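Local coordinates for protein aspartokinase (Synechocystis, PDB 3L76) that probably phosphorylates the beta-carboxyl group of aspartate with ATP and binds the pathway end products lysine and threonine through its ACT domains, at residues 479-482 with 488-491; 198-203 with 220-225; 283-288 with 546-551; 91-96 with 123-128. All blocks are in the same frame, centred on the assembly; numbering follows the deposited sequence.

How the interactions relate
Along the chain interaction 4 comes first, then interaction 2, both within the amino acid kinase part, with centres about 28 Å apart. Interactions 3 and 1 follow among the ACT domains. Interaction 3 joins the first ACT domain to the last, and interaction 1 falls in the sequence between its two segments; their centres lie about 26 Å apart. Interactions 1 and 4 are on opposite sides of the chain's centre, about 63 Å between centres. None of the four touches another. Together they illustrate a modular allosteric enzyme: strand and helix packing in the catalytic part, and in the regulatory part contacts beside bound threonine, through which effector binding could be felt by neighbouring domains.

Interaction 1 (479-482 with 488-491); sequences SQRC and TPCR
The carbonyl oxygen of Cys490 is held from the neighbouring segment by two hydrogens. Cys482 N donates to Cys490 O over 2.7 Å in a nearly straight bond (165°), its nitrogen tilted from the carbonyl plane, and Arg481 adds a CA-H...O contact in which CA lies 3.2 Å from Cys490 O. Beside this bond the thiols of Cys482 and Cys490 meet, SG to SG at 3.5 Å, well beyond disulfide length. A water joins the same two residues, accepting from Cys490 N and donating to Cys482 O. The segments are the two ends of the connection between strands 475-479 and 490-498, antiparallel neighbours in an ACT domain, the small regulatory fold that binds amino acids. The two arginines of the connection pack on each other. With CG beside its backbone N and the chain extended to NE, Arg491 runs back past Gln480 O and gives NH1 to Ser479 O at 2.9 Å, in the carbonyl plane though bent at the hydrogen (141°). Arg481 lays its CG over one face of that guanidinium, 3.7 Å from Arg491 CZ, while its own guanidinium takes Pro489 CB over its centre, 3.5 Å from Arg481 CZ. The two guanidinium planes are 48° apart. Both groups form salt bridges to Asp454 OD2, the anion that gathers them and a residue of a threonine pocket.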
loop_
_atom_site.group_PDB
_atom_site.type_symbol
_atom_site.label_atom_id
_atom_site.label_comp_id
_atom_site.label_asym_id
_atom_site.label_seq_id
_atom_site.Cartn_x
_atom_site.Cartn_y
_atom_site.Cartn_z
ATOM N N SER A 479 0.865 -4.016 -51.785
ATOM C CA SER A 479 0.494 -5.003 -52.794
ATOM C C SER A 479 1.445 -5.019 -53.992
ATOM O O SER A 479 2.616 -5.379 -53.863
ATOM C CB SER A 479 -0.958 -4.806 -53.227
ATOM O OG SER A 479 -1.410 -5.918 -53.966
ATOM N N GLN A 480 0.959 -4.615 -55.156
ATOM C CA GLN A 480 1.757 -4.769 -56.376
ATOM C C GLN A 480 2.814 -3.685 -56.583
ATOM O O GLN A 480 2.815 -2.645 -55.918
ATOM C CB GLN A 480 0.837 -4.864 -57.596
ATOM C CG GLN A 480 -0.178 -6.029 -57.499
ATOM C CD GLN A 480 0.509 -7.315 -57.065
ATOM O OE1 GLN A 480 1.217 -7.951 -57.845
ATOM N NE2 GLN A 480 0.316 -7.694 -55.811
ATOM N N ARG A 481 3.731 -3.940 -57.505
ATOM C CA ARG A 481 4.566 -2.866 -58.034
ATOM C C ARG A 481 3.716 -1.831 -58.781
ATOM O O ARG A 481 2.745 -2.174 -59.462
ATOM C CB ARG A 481 5.644 -3.420 -58.944
ATOM C CG ARG A 481 6.685 -4.195 -58.173
ATOM C CD ARG A 481 7.815 -4.681 -59.049
ATOM N NE ARG A 481 9.028 -4.918 -58.274
ATOM C CZ ARG A 481 10.181 -5.331 -58.791
ATOM N NH1 ARG A 481 10.285 -5.556 -60.096
ATOM N NH2 ARG A 481 11.236 -5.517 -58.005
ATOM N N CYS A 482 4.070 -0.564 -58.609
ATOM C CA CYS A 482 3.409 0.545 -59.302
ATOM C C CYS A 482 3.586 0.433 -60.824
ATOM O O CYS A 482 4.681 0.122 -61.307
ATOM C CB CYS A 482 4.030 1.875 -58.862
ATOM S SG CYS A 482 4.046 2.158 -57.125
ATOM N N THR A 488 13.394 2.795 -61.688
ATOM C CA THR A 488 13.543 1.799 -60.643
ATOM C C THR A 488 12.194 1.455 -60.033
ATOM O O THR A 488 11.408 2.334 -59.697
ATOM C CB THR A 488 14.513 2.260 -59.563
ATOM O OG1 THR A 488 14.156 3.581 -59.156
ATOM C CG2 THR A 488 15.945 2.261 -60.107
ATOM N N PRO A 489 11.921 0.157 -59.918
ATOM C CA PRO A 489 10.671 -0.411 -59.402
ATOM C C PRO A 489 10.297 0.117 -58.025
ATOM O O PRO A 489 11.170 0.528 -57.256
ATOM C CB PRO A 489 10.969 -1.912 -59.323
ATOM C CG PRO A 489 12.035 -2.132 -60.333
ATOM C CD PRO A 489 12.863 -0.877 -60.371
ATOM N N CYS A 490 9.001 0.075 -57.719
ATOM C CA CYS A 490 8.485 0.642 -56.489
ATOM C C CYS A 490 7.046 0.174 -56.213
ATOM O O CYS A 490 6.361 -0.321 -57.112
ATOM C CB CYS A 490 8.560 2.167 -56.566
ATOM S SG CYS A 490 7.441 2.836 -57.803
ATOM N N ARG A 491 6.605 0.317 -54.961
ATOM C CA ARG A 491 5.254 -0.055 -54.566
ATOM C C ARG A 491 4.711 1.067 -53.689
ATOM O O ARG A 491 5.480 1.799 -53.098
ATOM C CB ARG A 491 5.258 -1.373 -53.779
ATOM C CG ARG A 491 5.873 -2.566 -54.482
ATOM C CD ARG A 491 5.877 -3.823 -53.582
ATOM N NE ARG A 491 6.770 -4.841 -54.129
ATOM C CZ ARG A 491 6.374 -5.870 -54.870
ATOM N NH1 ARG A 491 5.085 -6.054 -55.120
ATOM N NH2 ARG A 491 7.273 -6.723 -55.348
HETATM O O HOH W 1 7.625 -0.239 -60.199
#

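Interaction 2 (198-203 with 220-225); sequences TCDEML and IARNYG
Helices 199-203 and 220-224 run nearly antiparallel, their short axes 10.3 Å apart at closest approach and 161° between their directions, with Cys199 and Arg222 facing each other. The aliphatic root of Arg222 packs between the helices: Arg222 CB lies 3.5 Å from Cys199 CB, and Cys199 SG rests against the same methylene. Arg222 sets off with CG trans to N (chi1 -178°), then bends at chi3, and its side chain crosses that of Asp200 at about a right angle. There NH1 donates to Asp200 OD1 at 2.8 Å, a salt bridge met nearly along the carboxylate C-O axis but bent at the hydrogen and tilted from the guanidinium plane, with the two planar groups 49° apart. Leu203 CD1 approaches the same nitrogen obliquely, 3.6 Å from Arg222 NH1. The remaining nitrogens turn to their own helix, where NE (3.1 Å) and NH2 (3.0 Å) of Arg222 both reach Asn223 OD1 from one face of the amide. Asp262 completes the set, taking NH2 of Arg222 and ND2 of Asn223 on its OD2. A leucine in place of Arg222 would probably keep part of the packing on Cys199 but leave the carboxylates of Asp200 and Asp262 without their shared cation. In this part of the amino acid kinase fold, then, a single positive group flanked by two carboxylates is likely to steady the helix pair electrostatically, while its carbon chain does the packing.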
loop_
_atom_site.group_PDB
_atom_site.type_symbol
_atom_site.label_atom_id
_atom_site.label_comp_id
_atom_site.label_asym_id
_atom_site.label_seq_id
_atom_site.Cartn_x
_atom_site.Cartn_y
_atom_site.Cartn_z
ATOM N N THR A 198 -13.409 -18.688 -29.711
ATOM C CA THR A 198 -12.057 -19.232 -29.595
ATOM C C THR A 198 -11.067 -18.162 -29.145
ATOM O O THR A 198 -11.275 -16.973 -29.373
ATOM C CB THR A 198 -11.538 -19.897 -30.905
ATOM O OG1 THR A 198 -11.194 -18.897 -31.870
ATOM C CG2 THR A 198 -12.557 -20.850 -31.488
ATOM N N CYS A 199 -10.000 -18.590 -28.484
ATOM C CA CYS A 199 -8.936 -17.681 -28.112
ATOM C C CYS A 199 -8.532 -16.864 -29.327
ATOM O O CYS A 199 -8.488 -15.631 -29.275
ATOM C CB CYS A 199 -7.727 -18.454 -27.571
ATOM S SG CYS A 199 -8.029 -19.252 -25.964
ATOM N N ASP A 200 -8.247 -17.553 -30.426
ATOM C CA ASP A 200 -7.761 -16.878 -31.615
ATOM C C ASP A 200 -8.776 -15.858 -32.127
ATOM O O ASP A 200 -8.403 -14.747 -32.510
ATOM C CB ASP A 200 -7.364 -17.887 -32.689
ATOM C CG ASP A 200 -6.017 -18.516 -32.415
ATOM O OD1 ASP A 200 -5.178 -17.851 -31.782
ATOM O OD2 ASP A 200 -5.783 -19.663 -32.833
ATOM N N GLU A 201 -10.051 -16.232 -32.098
ATOM C CA GLU A 201 -11.115 -15.332 -32.498
ATOM C C GLU A 201 -11.148 -14.157 -31.555
ATOM O O GLU A 201 -11.302 -13.024 -31.981
ATOM C CB GLU A 201 -12.473 -16.042 -32.501
ATOM C CG GLU A 201 -12.614 -17.109 -33.569
ATOM C CD GLU A 201 -13.890 -17.904 -33.438
ATOM O OE1 GLU A 201 -14.279 -18.557 -34.424
ATOM O OE2 GLU A 201 -14.499 -17.881 -32.352
ATOM N N MET A 202 -10.999 -14.438 -30.265
ATOM C CA MET A 202 -11.078 -13.405 -29.243
ATOM C C MET A 202 -9.949 -12.414 -29.443
ATOM O O MET A 202 -10.119 -11.211 -29.253
ATOM C CB MET A 202 -11.005 -14.026 -27.851
ATOM C CG MET A 202 -11.230 -13.043 -26.694
ATOM S SD MET A 202 -12.870 -12.308 -26.685
ATOM C CE MET A 202 -12.497 -10.597 -27.075
ATOM N N LEU A 203 -8.794 -12.933 -29.836
ATOM C CA LEU A 203 -7.646 -12.089 -30.122
ATOM C C LEU A 203 -7.887 -11.211 -31.356
ATOM O O LEU A 203 -7.630 -10.015 -31.327
ATOM C CB LEU A 203 -6.379 -12.938 -30.288
ATOM C CG LEU A 203 -5.855 -13.621 -29.011
ATOM C CD1 LEU A 203 -4.728 -14.600 -29.299
ATOM C CD2 LEU A 203 -5.383 -12.596 -27.998
ATOM N N ILE A 220 -2.323 -16.387 -23.167
ATOM C CA ILE A 220 -1.677 -17.295 -22.222
ATOM C C ILE A 220 -2.565 -18.518 -22.045
ATOM O O ILE A 220 -2.081 -19.640 -22.114
ATOM C CB ILE A 220 -1.363 -16.615 -20.885
ATOM C CG1 ILE A 220 -0.159 -15.687 -21.051
ATOM C CG2 ILE A 220 -1.038 -17.648 -19.818
ATOM C CD1 ILE A 220 -0.085 -14.636 -19.975
ATOM N N ALA A 221 -3.868 -18.293 -21.880
ATOM C CA ALA A 221 -4.834 -19.384 -21.770
ATOM C C ALA A 221 -4.768 -20.332 -22.967
ATOM O O ALA A 221 -4.718 -21.556 -22.795
ATOM C CB ALA A 221 -6.248 -18.856 -21.590
ATOM N N ARG A 222 -4.762 -19.779 -24.177
ATOM C CA ARG A 222 -4.660 -20.622 -25.360
ATOM C C ARG A 222 -3.406 -21.479 -25.284
ATOM O O ARG A 222 -3.447 -22.678 -25.565
ATOM C CB ARG A 222 -4.624 -19.806 -26.664
ATOM C CG ARG A 222 -4.571 -20.683 -27.934
ATOM C CD ARG A 222 -4.059 -19.935 -29.177
ATOM N NE ARG A 222 -2.654 -19.570 -29.052
ATOM C CZ ARG A 222 -2.133 -18.436 -29.513
ATOM N NH1 ARG A 222 -2.907 -17.545 -30.119
ATOM N NH2 ARG A 222 -0.843 -18.179 -29.349
ATOM N N ASN A 223 -2.288 -20.863 -24.912
ATOM C CA ASN A 223 -1.016 -21.576 -24.931
ATOM C C ASN A 223 -0.866 -22.668 -23.866
ATOM O O ASN A 223 -0.071 -23.584 -24.044
ATOM C CB ASN A 223 0.160 -20.610 -24.856
ATOM C CG ASN A 223 0.390 -19.837 -26.153
ATOM O OD1 ASN A 223 -0.182 -20.134 -27.212
ATOM N ND2 ASN A 223 1.246 -18.840 -26.071
ATOM N N TYR A 224 -1.621 -22.569 -22.772
ATOM C CA TYR A 224 -1.561 -23.581 -21.717
ATOM C C TYR A 224 -2.870 -24.346 -21.582
ATOM O O TYR A 224 -3.084 -25.068 -20.620
ATOM C CB TYR A 224 -1.114 -22.968 -20.385
ATOM C CG TYR A 224 0.294 -22.422 -20.452
ATOM C CD1 TYR A 224 1.386 -23.199 -20.085
ATOM C CD2 TYR A 224 0.533 -21.145 -20.914
ATOM C CE1 TYR A 224 2.673 -22.699 -20.165
ATOM C CE2 TYR A 224 1.809 -20.644 -21.006
ATOM C CZ TYR A 224 2.872 -21.418 -20.635
ATOM O OH TYR A 224 4.140 -20.897 -20.724
ATOM N N GLY A 225 -3.740 -24.187 -22.570
ATOM C CA GLY A 225 -4.970 -24.952 -22.631
ATOM C C GLY A 225 -5.865 -24.701 -21.443
ATOM O O GLY A 225 -6.491 -25.617 -20.926
#

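Interaction 3 (283-288 with 546-551); sequences GVASKL and HFFAAL. With THR (threonine), chain C.
Two ACT domains meet here helix against helix, beside a bound threonine. Segment 284-288 is the start of helix 284-294 of the first ACT domain, and 546-551 lies in helix 543-552 of the last; their axes come within 7.9 Å at 145°, a close approach that small residues permit. Ser286 and Ala549 lie nearest in backbone, with CA atoms 4.7 Å apart. Phe548 supplies the bulk: its CB sits 3.9 Å from Ser286 N, and ring carbon CD2 lies 4.1 Å from Ala285 CB, which approaches the ring obliquely. Phe289, next along the first helix, also meets this ring, and Ile558, a residue of the threonine pocket, touches the same side chain. The effector is held by the helix start just next to this interface. Ala285 N donates to OXT of the threonine at 2.8 Å and 164°, and Val284 N stands close by, so the carboxylate faces the amino end of the helix, where the helix dipole would probably favour a negative charge. Asn557 and Ile558 contribute further bonds from the other domain, whereas Gln304 and Asp280 come from the first, and the ligand therefore bridges the same two domains that the helices join. At the point of closest backbone approach the Ser286 hydroxyl points away from its own N (chi1 -175°), which lays OG against the second helix, 3.3 Å from Ala549 CB.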
loop_
_atom_site.group_PDB
_atom_site.type_symbol
_atom_site.label_atom_id
_atom_site.label_comp_id
_atom_site.label_asym_id
_atom_site.label_seq_id
_atom_site.Cartn_x
_atom_site.Cartn_y
_atom_site.Cartn_z
ATOM N N GLY A 283 -18.741 -3.430 -56.330
ATOM C CA GLY A 283 -19.141 -4.607 -57.075
ATOM C C GLY A 283 -18.004 -5.417 -57.662
ATOM O O GLY A 283 -18.161 -6.605 -57.928
ATOM N N VAL A 284 -16.858 -4.781 -57.872
ATOM C CA VAL A 284 -15.735 -5.452 -58.501
ATOM C C VAL A 284 -15.220 -6.626 -57.658
ATOM O O VAL A 284 -15.208 -7.774 -58.121
ATOM C CB VAL A 284 -14.596 -4.485 -58.801
ATOM C CG1 VAL A 284 -13.486 -5.209 -59.532
ATOM C CG2 VAL A 284 -15.103 -3.330 -59.640
ATOM N N ALA A 285 -14.802 -6.357 -56.423
ATOM C CA ALA A 285 -14.258 -7.435 -55.595
ATOM C C ALA A 285 -15.322 -8.494 -55.382
ATOM O O ALA A 285 -15.038 -9.686 -55.458
ATOM C CB ALA A 285 -13.731 -6.913 -54.260
ATOM N N SER A 286 -16.551 -8.047 -55.132
ATOM C CA SER A 286 -17.681 -8.954 -54.998
ATOM C C SER A 286 -17.720 -9.996 -56.120
ATOM O O SER A 286 -17.737 -11.195 -55.852
ATOM C CB SER A 286 -18.988 -8.175 -54.975
ATOM O OG SER A 286 -20.074 -9.047 -54.732
ATOM N N LYS A 287 -17.708 -9.542 -57.374
ATOM C CA LYS A 287 -17.797 -10.458 -58.514
ATOM C C LYS A 287 -16.612 -11.408 -58.627
ATOM O O LYS A 287 -16.795 -12.603 -58.821
ATOM C CB LYS A 287 -17.996 -9.725 -59.847
ATOM C CG LYS A 287 -18.041 -10.696 -61.023
ATOM C CD LYS A 287 -18.753 -10.132 -62.232
ATOM C CE LYS A 287 -19.429 -11.245 -63.041
ATOM N NZ LYS A 287 -20.564 -11.892 -62.309
ATOM N N LEU A 288 -15.403 -10.870 -58.523
ATOM C CA LEU A 288 -14.193 -11.687 -58.532
ATOM C C LEU A 288 -14.317 -12.907 -57.620
ATOM O O LEU A 288 -14.219 -14.056 -58.058
ATOM C CB LEU A 288 -12.993 -10.862 -58.068
ATOM C CG LEU A 288 -11.623 -11.133 -58.698
ATOM C CD1 LEU A 288 -10.496 -10.658 -57.761
ATOM C CD2 LEU A 288 -11.430 -12.584 -59.070
ATOM N N HIS A 546 -18.847 -13.414 -49.698
ATOM C CA HIS A 546 -20.094 -13.015 -49.063
ATOM C C HIS A 546 -19.985 -11.647 -48.413
ATOM O O HIS A 546 -20.894 -10.833 -48.508
ATOM C CB HIS A 546 -20.518 -14.042 -48.025
ATOM C CG HIS A 546 -21.974 -13.988 -47.697
ATOM N ND1 HIS A 546 -22.951 -13.965 -48.673
ATOM C CD2 HIS A 546 -22.626 -13.948 -46.512
ATOM C CE1 HIS A 546 -24.137 -13.916 -48.100
ATOM N NE2 HIS A 546 -23.970 -13.903 -46.788
ATOM N N PHE A 547 -18.862 -11.412 -47.740
ATOM C CA PHE A 547 -18.581 -10.137 -47.089
ATOM C C PHE A 547 -18.590 -8.978 -48.109
ATOM O O PHE A 547 -19.311 -7.989 -47.936
ATOM C CB PHE A 547 -17.247 -10.245 -46.324
ATOM C CG PHE A 547 -16.867 -9.012 -45.548
ATOM C CD1 PHE A 547 -17.816 -8.067 -45.192
ATOM C CD2 PHE A 547 -15.550 -8.805 -45.169
ATOM C CE1 PHE A 547 -17.454 -6.928 -44.483
ATOM C CE2 PHE A 547 -15.177 -7.665 -44.456
ATOM C CZ PHE A 547 -16.130 -6.729 -44.111
ATOM N N PHE A 548 -17.812 -9.115 -49.180
ATOM C CA PHE A 548 -17.742 -8.084 -50.217
ATOM C C PHE A 548 -19.079 -7.869 -50.925
ATOM O O PHE A 548 -19.427 -6.749 -51.287
ATOM C CB PHE A 548 -16.674 -8.430 -51.251
ATOM C CG PHE A 548 -15.334 -8.721 -50.663
ATOM C CD1 PHE A 548 -14.940 -8.129 -49.468
ATOM C CD2 PHE A 548 -14.458 -9.588 -51.301
ATOM C CE1 PHE A 548 -13.695 -8.396 -48.916
ATOM C CE2 PHE A 548 -13.206 -9.856 -50.758
ATOM C CZ PHE A 548 -12.823 -9.251 -49.567
ATOM N N ALA A 549 -19.827 -8.946 -51.127
ATOM C CA ALA A 549 -21.122 -8.835 -51.777
ATOM C C ALA A 549 -22.070 -8.036 -50.900
ATOM O O ALA A 549 -22.904 -7.282 -51.391
ATOM C CB ALA A 549 -21.693 -10.202 -52.063
ATOM N N ALA A 550 -21.924 -8.202 -49.593
ATOM C CA ALA A 550 -22.772 -7.515 -48.632
ATOM C C ALA A 550 -22.583 -6.002 -48.717
ATOM O O ALA A 550 -23.543 -5.243 -48.583
ATOM C CB ALA A 550 -22.475 -8.013 -47.227
ATOM N N LEU A 551 -21.345 -5.568 -48.942
ATOM C CA LEU A 551 -21.051 -4.144 -49.019
ATOM C C LEU A 551 -21.481 -3.556 -50.366
ATOM O O LEU A 551 -21.930 -2.417 -50.445
ATOM C CB LEU A 551 -19.563 -3.891 -48.790
ATOM C CG LEU A 551 -18.970 -4.346 -47.458
ATOM C CD1 LEU A 551 -17.463 -4.217 -47.492
ATOM C CD2 LEU A 551 -19.549 -3.563 -46.295
HETATM N N THR C . -13.535 -0.776 -55.093
HETATM C CA THR C . -13.807 -2.117 -55.627
HETATM C C THR C . -15.019 -2.762 -54.962
HETATM O O THR C . -15.611 -2.181 -54.036
HETATM C CB THR C . -12.582 -3.045 -55.512
HETATM O OG1 THR C . -12.229 -3.220 -54.129
HETATM C CG2 THR C . -11.399 -2.426 -56.246
HETATM O OXT THR C . -15.434 -3.855 -55.367
#

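Interaction 4 (91-96 with 123-128); sequences PAISLT and HHLREG
Leu125 carries the tight part of this contact, reaching from the end of helix 121-125 onto strand 92-96. Both of its methyls close on one atom of the strand: Ile93 CD1 lies 3.5 Å from Leu125 CD1 and 3.6 Å from Leu125 CD2. Ile93 presents that methyl because its chain is fully extended, with CG1 opposite the backbone N (chi1 -172°), and it meets the leucine at about a right angle. Leu95 arrives obliquely from two residues along, its CD2 3.8 Å from Leu125 CD1. Strand 92-96 pairs in parallel with strand 130-138 in the central sheet of the amino acid kinase fold; Ile93 and Leu95 face the 121-125 helix, whereas Ala92 packs on helix 63-87 and Ser94 bonds to Glu65 of the second subunit. The contact is looser at its exposed end, where Pro91 CB merely rests 3.8 Å from Gly128 O. An alanine at Leu125 would lose both methyls and is likely to leave Ile93 and Leu95 with a gap above them. Cohesion between the two segments therefore comes mainly from the apolar branches of Ile93, Leu95 and Leu125, while the hydrogen bonds of the strand's backbone run instead to strand 130-138.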
loop_
_atom_site.group_PDB
_atom_site.type_symbol
_atom_site.label_atom_id
_atom_site.label_comp_id
_atom_site.label_asym_id
_atom_site.label_seq_id
_atom_site.Cartn_x
_atom_site.Cartn_y
_atom_site.Cartn_z
ATOM N N PRO A 91 -13.654 -20.197 5.467
ATOM C CA PRO A 91 -12.209 -20.134 5.703
ATOM C C PRO A 91 -11.490 -19.567 4.479
ATOM O O PRO A 91 -11.597 -20.111 3.383
ATOM C CB PRO A 91 -11.826 -21.598 5.927
ATOM C CG PRO A 91 -13.075 -22.227 6.464
ATOM C CD PRO A 91 -14.214 -21.525 5.775
ATOM N N ALA A 92 -10.775 -18.468 4.675
ATOM C CA ALA A 92 -10.059 -17.814 3.600
ATOM C C ALA A 92 -8.689 -17.392 4.092
ATOM O O ALA A 92 -8.335 -17.653 5.240
ATOM C CB ALA A 92 -10.840 -16.609 3.116
ATOM N N ILE A 93 -7.923 -16.739 3.222
ATOM C CA ILE A 93 -6.604 -16.234 3.591
ATOM C C ILE A 93 -6.010 -15.384 2.477
ATOM O O ILE A 93 -6.094 -15.740 1.304
ATOM C CB ILE A 93 -5.620 -17.376 3.917
ATOM C CG1 ILE A 93 -4.312 -16.814 4.486
ATOM C CG2 ILE A 93 -5.369 -18.261 2.675
ATOM C CD1 ILE A 93 -3.268 -17.890 4.789
ATOM N N SER A 94 -5.400 -14.268 2.850
ATOM C CA SER A 94 -4.792 -13.373 1.873
ATOM C C SER A 94 -3.301 -13.619 1.720
ATOM O O SER A 94 -2.548 -13.480 2.677
ATOM C CB SER A 94 -5.030 -11.917 2.255
ATOM O OG SER A 94 -6.412 -11.672 2.434
ATOM N N LEU A 95 -2.885 -13.984 0.507
ATOM C CA LEU A 95 -1.469 -14.124 0.180
ATOM C C LEU A 95 -0.976 -12.944 -0.675
ATOM O O LEU A 95 -1.742 -12.343 -1.430
ATOM C CB LEU A 95 -1.197 -15.451 -0.525
ATOM C CG LEU A 95 -1.331 -16.710 0.321
ATOM C CD1 LEU A 95 -0.823 -17.913 -0.459
ATOM C CD2 LEU A 95 -0.568 -16.543 1.633
ATOM N N THR A 96 0.311 -12.632 -0.550
ATOM C CA THR A 96 0.888 -11.430 -1.141
ATOM C C THR A 96 2.334 -11.687 -1.565
ATOM O O THR A 96 2.992 -12.593 -1.044
ATOM C CB THR A 96 0.858 -10.256 -0.128
ATOM O OG1 THR A 96 0.092 -9.167 -0.651
ATOM C CG2 THR A 96 2.265 -9.782 0.201
ATOM N N HIS A 123 -0.879 -24.025 -2.494
ATOM C CA HIS A 123 -1.159 -25.444 -2.631
ATOM C C HIS A 123 -1.360 -25.985 -1.206
ATOM O O HIS A 123 -2.246 -26.800 -0.951
ATOM C CB HIS A 123 -0.005 -26.167 -3.330
ATOM C CG HIS A 123 -0.343 -26.675 -4.696
ATOM N ND1 HIS A 123 0.338 -26.279 -5.828
ATOM C CD2 HIS A 123 -1.286 -27.552 -5.114
ATOM C CE1 HIS A 123 -0.172 -26.889 -6.883
ATOM N NE2 HIS A 123 -1.160 -27.666 -6.479
ATOM N N HIS A 124 -0.541 -25.505 -0.274
ATOM C CA HIS A 124 -0.692 -25.838 1.141
ATOM C C HIS A 124 -1.972 -25.272 1.771
ATOM O O HIS A 124 -2.814 -26.021 2.273
ATOM C CB HIS A 124 0.536 -25.373 1.929
ATOM C CG HIS A 124 0.309 -25.295 3.406
ATOM N ND1 HIS A 124 0.517 -24.141 4.131
ATOM C CD2 HIS A 124 -0.125 -26.224 4.292
ATOM C CE1 HIS A 124 0.228 -24.364 5.402
ATOM N NE2 HIS A 124 -0.167 -25.618 5.525
ATOM N N LEU A 125 -2.122 -23.953 1.747
ATOM C CA LEU A 125 -3.297 -23.313 2.349
ATOM C C LEU A 125 -4.583 -23.760 1.647
ATOM O O LEU A 125 -5.691 -23.448 2.086
ATOM C CB LEU A 125 -3.142 -21.776 2.386
ATOM C CG LEU A 125 -1.936 -21.368 3.263
ATOM C CD1 LEU A 125 -1.295 -20.062 2.864
ATOM C CD2 LEU A 125 -2.292 -21.344 4.734
ATOM N N ARG A 126 -4.413 -24.530 0.576
ATOM C CA ARG A 126 -5.519 -25.049 -0.213
ATOM C C ARG A 126 -6.410 -25.949 0.633
ATOM O O ARG A 126 -7.550 -26.228 0.267
ATOM C CB ARG A 126 -4.975 -25.846 -1.402
ATOM C CG ARG A 126 -5.883 -25.900 -2.616
ATOM C CD ARG A 126 -5.730 -24.654 -3.482
ATOM N NE ARG A 126 -6.158 -23.456 -2.774
ATOM C CZ ARG A 126 -7.427 -23.105 -2.616
ATOM N NH1 ARG A 126 -8.391 -23.861 -3.117
ATOM N NH2 ARG A 126 -7.734 -21.999 -1.959
ATOM N N GLU A 127 -5.886 -26.408 1.767
ATOM C CA GLU A 127 -6.634 -27.331 2.622
ATOM C C GLU A 127 -7.572 -26.624 3.590
ATOM O O GLU A 127 -7.197 -26.287 4.718
ATOM C CB GLU A 127 -5.698 -28.287 3.353
ATOM C CG GLU A 127 -5.254 -29.466 2.488
ATOM C CD GLU A 127 -4.690 -29.036 1.141
ATOM O OE1 GLU A 127 -5.467 -28.515 0.313
ATOM O OE2 GLU A 127 -3.476 -29.230 0.904
ATOM N N GLY A 128 -8.795 -26.408 3.112
ATOM C CA GLY A 128 -9.830 -25.723 3.858
ATOM C C GLY A 128 -10.140 -24.349 3.291
ATOM O O GLY A 128 -11.303 -23.993 3.074
#